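PDB 6IWY: flagellar hook-associated protein 2, which forms the cap at the distal tip of the flagellar filament, promoting flagellin polymerisation there and preventing subunits from leaking away unassembled. Local coordinates for residues K150-L155 against K233-K238; L143-S148 against P168-L173; N43-K48 against Y110-N115; T61-Y66 against T355-K360; L323-E328 against L339-G344. All blocks are in the same frame, centred on the assembly; numbering follows the deposited sequence.

Interaction 1. Residues K150-L155 against K233-K238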
# COMPACT_ATOMS: atom_id res chain seq x y z
N LYS A 150 -28.10 11.80 5.22
CA LYS A 150 -26.70 11.30 5.09
C LYS A 150 -26.42 10.81 3.69
O LYS A 150 -27.29 10.24 3.05
CB LYS A 150 -26.36 10.20 6.13
N SER A 151 -25.19 11.05 3.22
CA SER A 151 -24.76 10.54 1.93
C SER A 151 -25.03 9.05 1.83
O SER A 151 -24.77 8.31 2.76
CB SER A 151 -23.27 10.74 1.72
OG SER A 151 -22.96 12.10 1.50
N GLU A 152 -25.57 8.61 0.71
CA GLU A 152 -25.76 7.18 0.48
C GLU A 152 -24.40 6.48 0.27
O GLU A 152 -24.27 5.32 0.54
CB GLU A 152 -26.72 6.96 -0.68
CG GLU A 152 -28.09 7.47 -0.34
CD GLU A 152 -29.17 7.16 -1.38
OE1 GLU A 152 -28.94 7.37 -2.59
OE2 GLU A 152 -30.26 6.72 -0.97
N VAL A 153 -23.40 7.21 -0.21
CA VAL A 153 -22.03 6.76 -0.29
C VAL A 153 -21.15 7.95 0.01
O VAL A 153 -21.34 9.00 -0.59
CB VAL A 153 -21.67 6.21 -1.70
CG1 VAL A 153 -20.12 6.17 -1.91
CG2 VAL A 153 -22.28 4.81 -1.92
N SER A 154 -20.18 7.79 0.91
CA SER A 154 -19.15 8.81 1.11
C SER A 154 -17.80 8.16 1.40
O SER A 154 -17.74 7.08 1.96
CB SER A 154 -19.50 9.75 2.25
OG SER A 154 -19.21 9.17 3.49
N LEU A 155 -16.75 8.85 0.98
CA LEU A 155 -15.37 8.42 1.12
C LEU A 155 -14.78 9.15 2.31
O LEU A 155 -14.73 10.40 2.32
CB LEU A 155 -14.56 8.84 -0.11
CG LEU A 155 -14.37 7.85 -1.23
CD1 LEU A 155 -13.77 8.55 -2.39
CD2 LEU A 155 -13.44 6.75 -0.70
N LYS A 233 -18.40 4.68 3.28
CA LYS A 233 -19.55 4.65 4.17
C LYS A 233 -20.82 5.00 3.44
O LYS A 233 -20.80 5.59 2.38
CB LYS A 233 -19.33 5.66 5.30
CG LYS A 233 -18.43 5.15 6.40
CD LYS A 233 -17.58 6.27 7.03
CE LYS A 233 -18.39 7.53 7.46
NZ LYS A 233 -19.37 7.24 8.57
N GLY A 234 -21.94 4.65 4.04
CA GLY A 234 -23.22 4.94 3.47
C GLY A 234 -24.09 3.72 3.26
O GLY A 234 -23.61 2.59 3.15
N SER A 235 -25.39 3.99 3.20
CA SER A 235 -26.39 2.98 2.98
C SER A 235 -26.16 2.25 1.67
O SER A 235 -26.53 1.08 1.56
CB SER A 235 -27.81 3.58 3.02
OG SER A 235 -28.02 4.53 1.99
N LYS A 236 -25.52 2.88 0.70
CA LYS A 236 -25.22 2.19 -0.56
C LYS A 236 -23.75 1.79 -0.84
O LYS A 236 -23.44 1.47 -1.98
CB LYS A 236 -25.76 3.01 -1.72
CG LYS A 236 -27.24 3.22 -1.63
CD LYS A 236 -27.79 3.87 -2.89
CE LYS A 236 -29.32 3.93 -2.83
NZ LYS A 236 -29.87 4.79 -3.90
N ALA A 237 -22.87 1.74 0.16
CA ALA A 237 -21.52 1.20 -0.12
C ALA A 237 -21.59 -0.16 -0.83
O ALA A 237 -20.88 -0.38 -1.80
CB ALA A 237 -20.66 1.09 1.13
N LYS A 238 -22.45 -1.06 -0.35
CA LYS A 238 -22.51 -2.43 -0.91
C LYS A 238 -22.76 -2.42 -2.43
O LYS A 238 -22.24 -3.27 -3.15
CB LYS A 238 -23.55 -3.28 -0.17
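Ser154 and Lys233 form an antiparallel hydrogen-bonded pair where strand 154-158 meets strand 230-233, an outermost strand of a four-stranded antiparallel sheet; next to the pair, a type I beta turn from Gly234 to Ala237 closes against Glu152. Ser154 N donates to Lys233 O at 2.7 Å, and Lys233 N returns the bond to Ser154 O at 2.8 Å. Lys236 N, within the turn, reaches Glu152 O at 2.7 Å, which fastens the turn to the residue two before the strand. From there the side chains of Glu152 and Lys236 run alongside each other in the same direction. Both start beside their own backbone N (chi1 -65° and -59°) and continue extended, which brings Lys236 NZ to 3.0 Å from Glu152 OE1 in a salt bridge. NZ meets OE1 from above the carboxylate plane. Val153 CG2 lies against the backbone of Lys236, 3.5 Å from its C. Lys236 NZ also donates to Ser142 O, Glu152 OE1 accepts from Gly144 N, and Ser154 OG bonds Glu166 OE2. The charge pair is thus shared with two backbone groups, which probably favours an ionised Glu152 and ties the turn to strand 141-143, the opposite outermost strand of the sheet.

Interaction 2. Residues L143-S148 against P168-L173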
# COMPACT_ATOMS: atom_id res chain seq x y z
N LEU A 143 -26.79 7.86 -6.64
CA LEU A 143 -26.08 8.11 -5.39
C LEU A 143 -26.42 9.49 -4.84
O LEU A 143 -25.82 10.50 -5.22
CB LEU A 143 -24.56 7.94 -5.55
CG LEU A 143 -24.11 6.49 -5.85
CD1 LEU A 143 -22.61 6.35 -5.68
CD2 LEU A 143 -24.80 5.48 -4.98
N GLY A 144 -27.37 9.54 -3.93
CA GLY A 144 -27.74 10.80 -3.32
C GLY A 144 -27.65 10.81 -1.82
O GLY A 144 -26.63 10.46 -1.25
N VAL A 145 -28.73 11.23 -1.19
CA VAL A 145 -28.79 11.49 0.23
C VAL A 145 -30.03 10.76 0.72
O VAL A 145 -31.08 10.82 0.11
CB VAL A 145 -28.86 13.01 0.49
CG1 VAL A 145 -29.13 13.34 1.94
CG2 VAL A 145 -27.57 13.64 0.06
N ASP A 146 -29.87 10.08 1.83
CA ASP A 146 -30.87 9.17 2.41
C ASP A 146 -31.88 10.04 3.17
O ASP A 146 -31.63 11.22 3.37
CB ASP A 146 -30.16 8.18 3.35
N GLY A 147 -33.00 9.45 3.59
CA GLY A 147 -34.04 10.21 4.33
C GLY A 147 -33.62 10.76 5.70
O GLY A 147 -34.38 11.51 6.34
N SER A 148 -32.42 10.38 6.15
CA SER A 148 -31.81 10.87 7.37
C SER A 148 -30.80 12.02 7.08
O SER A 148 -30.08 12.48 7.97
CB SER A 148 -31.06 9.71 8.06
N PRO A 168 -18.72 13.39 0.17
CA PRO A 168 -19.92 12.79 -0.38
C PRO A 168 -19.66 12.36 -1.78
O PRO A 168 -18.93 13.03 -2.44
CB PRO A 168 -20.92 13.95 -0.38
CG PRO A 168 -20.47 14.85 0.71
CD PRO A 168 -18.98 14.71 0.77
N ILE A 169 -20.20 11.25 -2.24
CA ILE A 169 -20.11 10.90 -3.65
C ILE A 169 -21.50 10.82 -4.26
O ILE A 169 -22.28 9.93 -3.92
CB ILE A 169 -19.33 9.57 -3.89
CG1 ILE A 169 -17.80 9.84 -3.89
CG2 ILE A 169 -19.70 8.93 -5.24
CD1 ILE A 169 -17.13 9.92 -2.52
N MET A 170 -21.80 11.76 -5.16
CA MET A 170 -23.12 11.85 -5.81
C MET A 170 -23.03 11.46 -7.27
O MET A 170 -22.08 11.83 -7.98
CB MET A 170 -23.66 13.26 -5.74
CG MET A 170 -23.67 13.85 -4.34
SD MET A 170 -24.55 12.81 -3.14
CE MET A 170 -24.70 14.05 -1.84
N LEU A 171 -24.06 10.74 -7.74
CA LEU A 171 -24.01 10.09 -9.03
C LEU A 171 -25.38 9.54 -9.41
O LEU A 171 -25.89 8.64 -8.74
CB LEU A 171 -23.04 8.91 -8.97
CG LEU A 171 -22.75 8.22 -10.30
CD1 LEU A 171 -22.13 9.23 -11.30
CD2 LEU A 171 -21.80 7.04 -10.06
N GLU A 172 -25.95 10.07 -10.48
CA GLU A 172 -27.22 9.58 -10.99
C GLU A 172 -26.88 8.90 -12.30
O GLU A 172 -26.59 9.57 -13.28
CB GLU A 172 -28.24 10.72 -11.17
N LEU A 173 -26.87 7.58 -12.31
CA LEU A 173 -26.35 6.83 -13.44
C LEU A 173 -27.36 5.80 -13.89
O LEU A 173 -27.72 4.93 -13.10
CB LEU A 173 -25.07 6.12 -13.03
CG LEU A 173 -24.14 5.63 -14.13
CD1 LEU A 173 -23.58 6.81 -14.93
CD2 LEU A 173 -23.01 4.83 -13.48
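Leu143 lies alongside both Ile169 and Leu171, its side chain pointing the same way as each. Its CD1 touches Ile169 CG2 at 3.9 Å, while its CB meets Leu171 CB at the same distance of 3.9 Å. The leucine extends over the face of the sheet that also carries Leu171. Behind this group lies helix 179-196: Leu171 rests on its Ile186 and Ala189, and Ile169 on Met190. Leu143 and Leu171 form an antiparallel hydrogen-bonded pair that joins strand 141-143, at one edge of the four-stranded antiparallel sheet, to strand 164-173. Farther out, the more exposed Met170 bends at chi2 (-55°), which turns its end back along the loop, where CE approaches Val145 CG2 at 3.5 Å and the two side chains cross at a slant. Met170 SD lies beside two backbone carbonyls, 3.4 Å from Leu143 O and 3.7 Å from Gly144 O. At the polar edge, Leu171 N donates to Leu143 O at 3.1 Å. Leu143 N faces Leu171 O in the reverse direction, although the modelled separation is doubtfully short.

Interaction 3. Residues N43-K48 against Y110-N115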
# COMPACT_ATOMS: atom_id res chain seq x y z
N ASN A 43 9.32 0.81 -9.38
CA ASN A 43 9.10 1.96 -8.51
C ASN A 43 10.37 2.39 -7.87
O ASN A 43 11.24 1.55 -7.54
CB ASN A 43 8.18 1.57 -7.37
CG ASN A 43 6.88 1.06 -7.85
OD1 ASN A 43 6.03 1.83 -8.30
ND2 ASN A 43 6.69 -0.25 -7.77
N GLU A 44 10.47 3.69 -7.66
CA GLU A 44 11.51 4.21 -6.81
C GLU A 44 10.89 4.35 -5.46
O GLU A 44 9.77 4.78 -5.36
CB GLU A 44 11.96 5.58 -7.28
CG GLU A 44 12.74 5.57 -8.55
CD GLU A 44 12.84 6.94 -9.12
OE1 GLU A 44 12.31 7.88 -8.49
OE2 GLU A 44 13.43 7.09 -10.21
N LEU A 45 11.63 4.02 -4.42
CA LEU A 45 11.17 4.22 -3.06
C LEU A 45 12.34 4.80 -2.25
O LEU A 45 13.43 4.26 -2.27
CB LEU A 45 10.70 2.89 -2.46
CG LEU A 45 10.35 2.84 -0.98
CD1 LEU A 45 8.96 3.44 -0.73
CD2 LEU A 45 10.44 1.40 -0.41
N GLY A 46 12.13 5.91 -1.55
CA GLY A 46 13.10 6.40 -0.60
C GLY A 46 13.96 7.44 -1.27
O GLY A 46 13.77 7.72 -2.46
N ALA A 47 14.90 7.99 -0.50
CA ALA A 47 15.64 9.19 -0.91
C ALA A 47 16.89 8.76 -1.66
O ALA A 47 17.06 7.58 -1.91
CB ALA A 47 15.99 10.05 0.30
N LYS A 48 17.72 9.73 -2.04
CA LYS A 48 19.00 9.45 -2.65
C LYS A 48 20.06 9.19 -1.58
O LYS A 48 20.15 9.94 -0.61
CB LYS A 48 19.45 10.65 -3.48
CG LYS A 48 18.42 11.21 -4.53
CD LYS A 48 18.10 10.18 -5.64
CE LYS A 48 19.30 9.97 -6.58
NZ LYS A 48 19.74 11.25 -7.13
N TYR A 110 22.61 6.60 -5.51
CA TYR A 110 21.93 5.35 -5.17
C TYR A 110 20.49 5.54 -4.71
O TYR A 110 20.20 6.27 -3.77
CB TYR A 110 22.75 4.59 -4.14
CG TYR A 110 24.10 4.15 -4.67
CD1 TYR A 110 24.19 3.21 -5.70
CD2 TYR A 110 25.28 4.67 -4.16
CE1 TYR A 110 25.42 2.80 -6.19
CE2 TYR A 110 26.53 4.26 -4.65
CZ TYR A 110 26.59 3.32 -5.66
OH TYR A 110 27.82 2.91 -6.17
N GLN A 111 19.60 4.84 -5.39
CA GLN A 111 18.16 4.98 -5.18
C GLN A 111 17.56 3.62 -5.06
O GLN A 111 17.89 2.74 -5.83
CB GLN A 111 17.56 5.68 -6.38
CG GLN A 111 16.08 5.51 -6.53
CD GLN A 111 15.30 6.33 -5.55
OE1 GLN A 111 15.30 7.56 -5.63
NE2 GLN A 111 14.57 5.65 -4.65
N LEU A 112 16.65 3.45 -4.10
CA LEU A 112 16.09 2.14 -3.85
C LEU A 112 14.99 1.93 -4.87
O LEU A 112 14.15 2.81 -5.08
CB LEU A 112 15.57 2.05 -2.42
CG LEU A 112 14.93 0.75 -1.91
CD1 LEU A 112 15.91 -0.38 -1.93
CD2 LEU A 112 14.36 0.94 -0.50
N MET A 113 15.03 0.79 -5.55
CA MET A 113 13.96 0.44 -6.48
C MET A 113 13.25 -0.74 -5.89
O MET A 113 13.86 -1.53 -5.20
CB MET A 113 14.52 0.03 -7.85
CG MET A 113 15.46 1.04 -8.47
SD MET A 113 14.61 2.56 -8.90
CE MET A 113 13.53 2.05 -10.23
N VAL A 114 11.95 -0.83 -6.17
CA VAL A 114 11.08 -1.92 -5.74
C VAL A 114 10.38 -2.35 -7.00
O VAL A 114 9.52 -1.63 -7.51
CB VAL A 114 10.02 -1.42 -4.74
CG1 VAL A 114 9.14 -2.58 -4.30
CG2 VAL A 114 10.71 -0.78 -3.56
N ASN A 115 10.80 -3.49 -7.54
CA ASN A 115 10.31 -3.98 -8.82
C ASN A 115 9.70 -5.36 -8.67
O ASN A 115 10.27 -6.20 -7.95
CB ASN A 115 11.47 -4.07 -9.81
CG ASN A 115 12.18 -2.72 -10.04
OD1 ASN A 115 11.72 -1.67 -9.56
ND2 ASN A 115 13.29 -2.75 -10.77
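Glu44 and Gln111 cross at about a right angle on one face of an antiparallel sheet, with the carboxylate stacked on the amide and their planes 11° apart. Gln111 CG stands anti to the backbone N (chi1 161°), and a bend at chi2 swings the amide back over the facing strand. There NE2 donates to Gly46 O at 3.1 Å, from above that carbonyl's plane, and to its own neighbour Leu112 O at 2.9 Å, both acceptors lying in the amide plane. These two bonds fix the rotation of the amide against the Glu44 carboxylate, at the corner where strand 42-49 turns at Gly46. On the same face Glu44 runs alongside Met113, its CG 3.6 Å from the sulfur SD. The other face is apolar: Leu45 CD2 lies beside Leu112 CD2 at 3.9 Å, and Leu45 CB slants against Val114 CG2 at 3.8 Å. Helix 82-92 covers Leu112 there with Val85 and Ala86. At the far end, Asn43 grips Val114 O twice, through backbone N at 3.1 Å and side-chain ND2 at 3.2 Å, the two arriving from opposite faces of the carbonyl. Asn43 ND2 also bonds Asp41 OD1, and OD1 takes a bond from Asn361. Leu112 O is likewise shared, by Leu45 N and Gln111 NE2, so side-chain amides reinforce the backbone pairing of strands 42-49 and 110-116 beside the corner and at Asn43.

Interaction 4. Residues T61-Y66 against T355-K360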
# COMPACT_ATOMS: atom_id res chain seq x y z
N THR A 61 10.51 0.89 11.98
CA THR A 61 9.31 1.21 11.26
C THR A 61 8.97 0.09 10.30
O THR A 61 9.68 -0.90 10.25
CB THR A 61 9.42 2.59 10.55
OG1 THR A 61 8.11 3.07 10.24
CG2 THR A 61 10.23 2.49 9.27
N THR A 62 7.87 0.26 9.57
CA THR A 62 7.29 -0.80 8.74
C THR A 62 7.04 -0.23 7.39
O THR A 62 6.41 0.80 7.29
CB THR A 62 5.89 -1.19 9.26
OG1 THR A 62 5.95 -1.50 10.67
CG2 THR A 62 5.36 -2.44 8.50
N LEU A 63 7.51 -0.89 6.34
CA LEU A 63 7.14 -0.49 5.00
C LEU A 63 5.95 -1.33 4.61
O LEU A 63 6.04 -2.53 4.58
CB LEU A 63 8.26 -0.69 4.00
CG LEU A 63 7.91 -0.52 2.52
CD1 LEU A 63 7.63 0.90 2.19
CD2 LEU A 63 9.04 -1.05 1.66
N LYS A 64 4.84 -0.67 4.31
CA LYS A 64 3.59 -1.31 3.94
C LYS A 64 3.36 -1.19 2.44
O LYS A 64 3.34 -0.08 1.90
CB LYS A 64 2.42 -0.59 4.63
CG LYS A 64 2.06 -1.14 6.00
CD LYS A 64 1.01 -0.25 6.74
CE LYS A 64 -0.37 -0.22 6.03
NZ LYS A 64 -1.53 0.11 6.96
N PHE A 65 3.12 -2.31 1.77
CA PHE A 65 2.59 -2.22 0.41
C PHE A 65 1.79 -3.45 0.09
O PHE A 65 1.85 -4.42 0.84
CB PHE A 65 3.71 -2.02 -0.62
CG PHE A 65 4.78 -3.05 -0.52
CD1 PHE A 65 4.64 -4.27 -1.15
CD2 PHE A 65 5.91 -2.80 0.23
CE1 PHE A 65 5.61 -5.24 -1.05
CE2 PHE A 65 6.90 -3.77 0.34
CZ PHE A 65 6.75 -5.00 -0.30
N TYR A 66 1.08 -3.40 -1.03
CA TYR A 66 0.10 -4.41 -1.43
C TYR A 66 0.23 -4.75 -2.91
O TYR A 66 0.20 -3.87 -3.76
CB TYR A 66 -1.30 -3.91 -1.18
CG TYR A 66 -2.42 -4.71 -1.79
CD1 TYR A 66 -2.94 -5.86 -1.15
CD2 TYR A 66 -3.03 -4.29 -2.97
CE1 TYR A 66 -4.03 -6.59 -1.71
CE2 TYR A 66 -4.12 -5.01 -3.53
CZ TYR A 66 -4.61 -6.15 -2.89
OH TYR A 66 -5.66 -6.86 -3.44
N THR A 355 9.26 10.95 5.24
CA THR A 355 10.70 11.13 5.29
C THR A 355 11.37 9.91 4.67
O THR A 355 12.18 10.02 3.76
CB THR A 355 11.14 11.27 6.75
OG1 THR A 355 9.98 11.18 7.59
CG2 THR A 355 11.81 12.58 6.98
N LEU A 356 11.00 8.72 5.13
CA LEU A 356 11.64 7.49 4.68
C LEU A 356 11.14 6.92 3.37
O LEU A 356 11.92 6.27 2.69
CB LEU A 356 11.53 6.40 5.74
CG LEU A 356 12.18 6.72 7.09
CD1 LEU A 356 12.06 5.53 8.06
CD2 LEU A 356 13.64 7.14 6.89
N PHE A 357 9.86 7.14 3.02
CA PHE A 357 9.23 6.33 1.96
C PHE A 357 8.50 7.03 0.85
O PHE A 357 7.49 6.55 0.38
CB PHE A 357 8.24 5.33 2.59
CG PHE A 357 8.85 4.38 3.55
CD1 PHE A 357 9.96 3.64 3.21
CD2 PHE A 357 8.27 4.19 4.79
CE1 PHE A 357 10.50 2.74 4.10
CE2 PHE A 357 8.81 3.31 5.68
CZ PHE A 357 9.94 2.57 5.33
N MET A 358 8.99 8.15 0.37
CA MET A 358 8.45 8.67 -0.88
C MET A 358 8.48 7.55 -1.93
O MET A 358 9.44 6.76 -1.99
CB MET A 358 9.26 9.86 -1.36
CG MET A 358 8.61 11.25 -1.03
SD MET A 358 7.10 11.34 0.03
CE MET A 358 6.75 13.11 -0.12
N SER A 359 7.41 7.43 -2.71
CA SER A 359 7.39 6.50 -3.81
C SER A 359 7.02 7.21 -5.08
O SER A 359 6.22 8.13 -5.06
CB SER A 359 6.40 5.40 -3.54
OG SER A 359 5.07 5.93 -3.42
N LYS A 360 7.61 6.78 -6.19
CA LYS A 360 7.19 7.18 -7.54
C LYS A 360 7.17 5.93 -8.43
O LYS A 360 8.13 5.19 -8.45
CB LYS A 360 8.17 8.21 -8.11
CG LYS A 360 7.93 8.66 -9.57
CD LYS A 360 8.58 10.00 -9.88
CE LYS A 360 9.98 9.93 -10.53
NZ LYS A 360 9.96 10.23 -12.01
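Leu356, at the end of helix 349-356, meets Thr61, the first residue of strand 61-67. Its CD1 lies 3.7 Å from Thr61 CG2, the two side chains sliding past each other in opposite directions. Leu356 also serves the next residue: its CB sits over the centre of the Phe357 ring, 3.8 Å above the plane. Phe357 is the first residue to leave helical geometry, and a chi1 of -60°, which puts CG on the side of its backbone N and away from the carbonyl carbon, sends the ring toward the strand. Leu63 closes the opposite face of this ring in a CH-pi contact, its methyl CD1 3.9 Å from the centroid and 15° off the normal. Leu63 CB stays near the outer end of the ring, 3.9 Å from Phe357 CZ. Two further groups approach obliquely: Thr61 CG2 at 3.9 Å from Phe357 CE2, and the carbonyl Thr62 O at 3.8 Å from that same carbon CE2. Beyond the two segments, Ile76, Phe56 and Leu45 also touch the phenylalanine, and Leu45 touches Leu63 too. After Phe357 the chain moves off into strand 359-361. No hydrogen bond crosses between the two segments. The polar end of Thr61 is turned to other partners, OG1 bonding Gln347 O and Ser352 OG, while its methyl faces Leu356 and the ring. The join between strand 61-67 and the end of helix 349-356 thus rests on apolar and CH-pi packing, with an aromatic ring held between two leucines.

Interaction 5. Residues L323-E328 against L339-G344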
# COMPACT_ATOMS: atom_id res chain seq x y z
N LEU A 323 6.83 6.06 19.09
CA LEU A 323 7.20 5.64 20.45
C LEU A 323 8.69 5.67 20.65
O LEU A 323 9.44 5.22 19.79
CB LEU A 323 6.83 4.19 20.74
CG LEU A 323 5.46 3.78 21.25
CD1 LEU A 323 5.69 2.44 21.90
CD2 LEU A 323 4.85 4.76 22.22
N THR A 324 9.09 6.15 21.82
CA THR A 324 10.45 6.05 22.26
C THR A 324 10.40 5.24 23.55
O THR A 324 9.77 5.64 24.53
CB THR A 324 11.11 7.44 22.47
OG1 THR A 324 11.30 8.09 21.19
CG2 THR A 324 12.46 7.32 23.18
N ILE A 325 11.04 4.07 23.51
CA ILE A 325 11.17 3.21 24.67
C ILE A 325 12.53 3.50 25.31
O ILE A 325 13.54 3.64 24.61
CB ILE A 325 11.10 1.71 24.29
CG1 ILE A 325 10.05 1.46 23.19
CG2 ILE A 325 10.82 0.87 25.53
CD1 ILE A 325 8.74 1.96 23.51
N LYS A 326 12.54 3.61 26.63
CA LYS A 326 13.78 3.71 27.38
C LYS A 326 13.60 3.15 28.79
O LYS A 326 12.49 3.06 29.33
CB LYS A 326 14.26 5.16 27.47
N GLY A 327 14.72 2.77 29.36
CA GLY A 327 14.74 2.26 30.72
C GLY A 327 15.14 3.43 31.57
O GLY A 327 16.00 4.19 31.17
N GLU A 328 14.52 3.59 32.73
CA GLU A 328 14.83 4.71 33.61
C GLU A 328 15.86 4.41 34.75
O GLU A 328 16.15 5.28 35.56
CB GLU A 328 13.51 5.26 34.17
CG GLU A 328 12.60 5.92 33.10
CD GLU A 328 13.27 7.15 32.42
OE1 GLU A 328 12.88 7.47 31.26
OE2 GLU A 328 14.18 7.77 33.03
N LEU A 339 10.13 -7.62 28.44
CA LEU A 339 8.87 -7.20 27.88
C LEU A 339 8.92 -7.35 26.38
O LEU A 339 8.03 -6.86 25.66
CB LEU A 339 8.54 -5.76 28.26
CG LEU A 339 8.50 -5.37 29.74
CD1 LEU A 339 8.42 -3.84 29.89
CD2 LEU A 339 7.36 -6.00 30.45
N GLY A 340 9.95 -8.03 25.88
CA GLY A 340 10.12 -8.20 24.44
C GLY A 340 10.27 -6.88 23.71
O GLY A 340 9.86 -6.76 22.56
N LEU A 341 10.86 -5.89 24.38
CA LEU A 341 11.10 -4.57 23.83
C LEU A 341 12.60 -4.22 23.79
O LEU A 341 13.41 -4.76 24.52
CB LEU A 341 10.31 -3.53 24.62
CG LEU A 341 8.78 -3.74 24.77
CD1 LEU A 341 8.02 -2.61 25.54
CD2 LEU A 341 8.19 -3.93 23.39
N ASN A 342 12.94 -3.31 22.88
CA ASN A 342 14.25 -2.68 22.74
C ASN A 342 14.17 -1.24 23.08
O ASN A 342 13.27 -0.58 22.63
CB ASN A 342 14.66 -2.67 21.28
CG ASN A 342 15.11 -3.99 20.82
OD1 ASN A 342 15.73 -4.75 21.58
ND2 ASN A 342 14.82 -4.30 19.58
N ALA A 343 15.11 -0.74 23.84
CA ALA A 343 15.36 0.70 23.92
C ALA A 343 15.49 1.23 22.49
O ALA A 343 16.25 0.71 21.71
CB ALA A 343 16.63 0.97 24.68
N GLY A 344 14.73 2.25 22.14
CA GLY A 344 14.79 2.83 20.80
C GLY A 344 13.52 3.57 20.43
O GLY A 344 12.60 3.70 21.26
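Ile325 and Gly344 are bound first of all by backbone hydrogen bonds. Ile325 N donates to Gly344 O at 2.8 Å, and Gly344 N returns a bond to Ile325 O at 3.1 Å. They form an antiparallel hydrogen-bonded pair that joins strand 322-327 to the start of strand 344-347, an outermost strand of a four-stranded antiparallel sheet; helix 330-335 lies in the connection between them. Weaker CA-H...O contacts flank the pair on both sides: Thr324 CA lies 3.3 Å from Gly344 O, and Ala343 CA lies 3.5 Å from Ile325 O. The side-chain packing falls mainly to Ile325. Its CB rests against a backbone carbonyl, 3.6 Å from Asn342 O, and CG1 is 3.9 Å from Asn342 O. With CG1 beside the backbone N (chi1 -39°), the CG2 branch falls anti to that nitrogen and reaches toward Leu341, with a loose approach of 4.5 Å between CG2 and Leu341 CD1. Leu253 touches both Ile325 and Leu341, and Leu270 and Leu336 add to the apolar surroundings of the isoleucine. On the other side of strand 322-327, Thr324 N is bonded to Asn271 OD1. The contact is thus held by two main-chain hydrogen bonds, while Ile325 packs mostly on backbone, with leucine contacts behind it.

Overall arrangement
The five contacts fall into three regions of this fragment of the cap protein. Interactions 1 and 2 share one four-stranded sheet, their centres 8 Å apart, with strands 154-158 and 164-173 side by side. Interactions 3 and 4 lie nearer the chain's centre, 10 Å apart between centres, and meet where strand 42-49 pairs with strand 359-361. Interaction 5 belongs to a separate sheet, its centre about 24 Å from that of interaction 4 and about 42 Å from that of interaction 1. Along the chain, interaction 4 joins segments 289 positions apart at their closest ends, and interactions 1, 2 and 5 form within that span. The chain leaves the central region, builds two outlying ones, and returns.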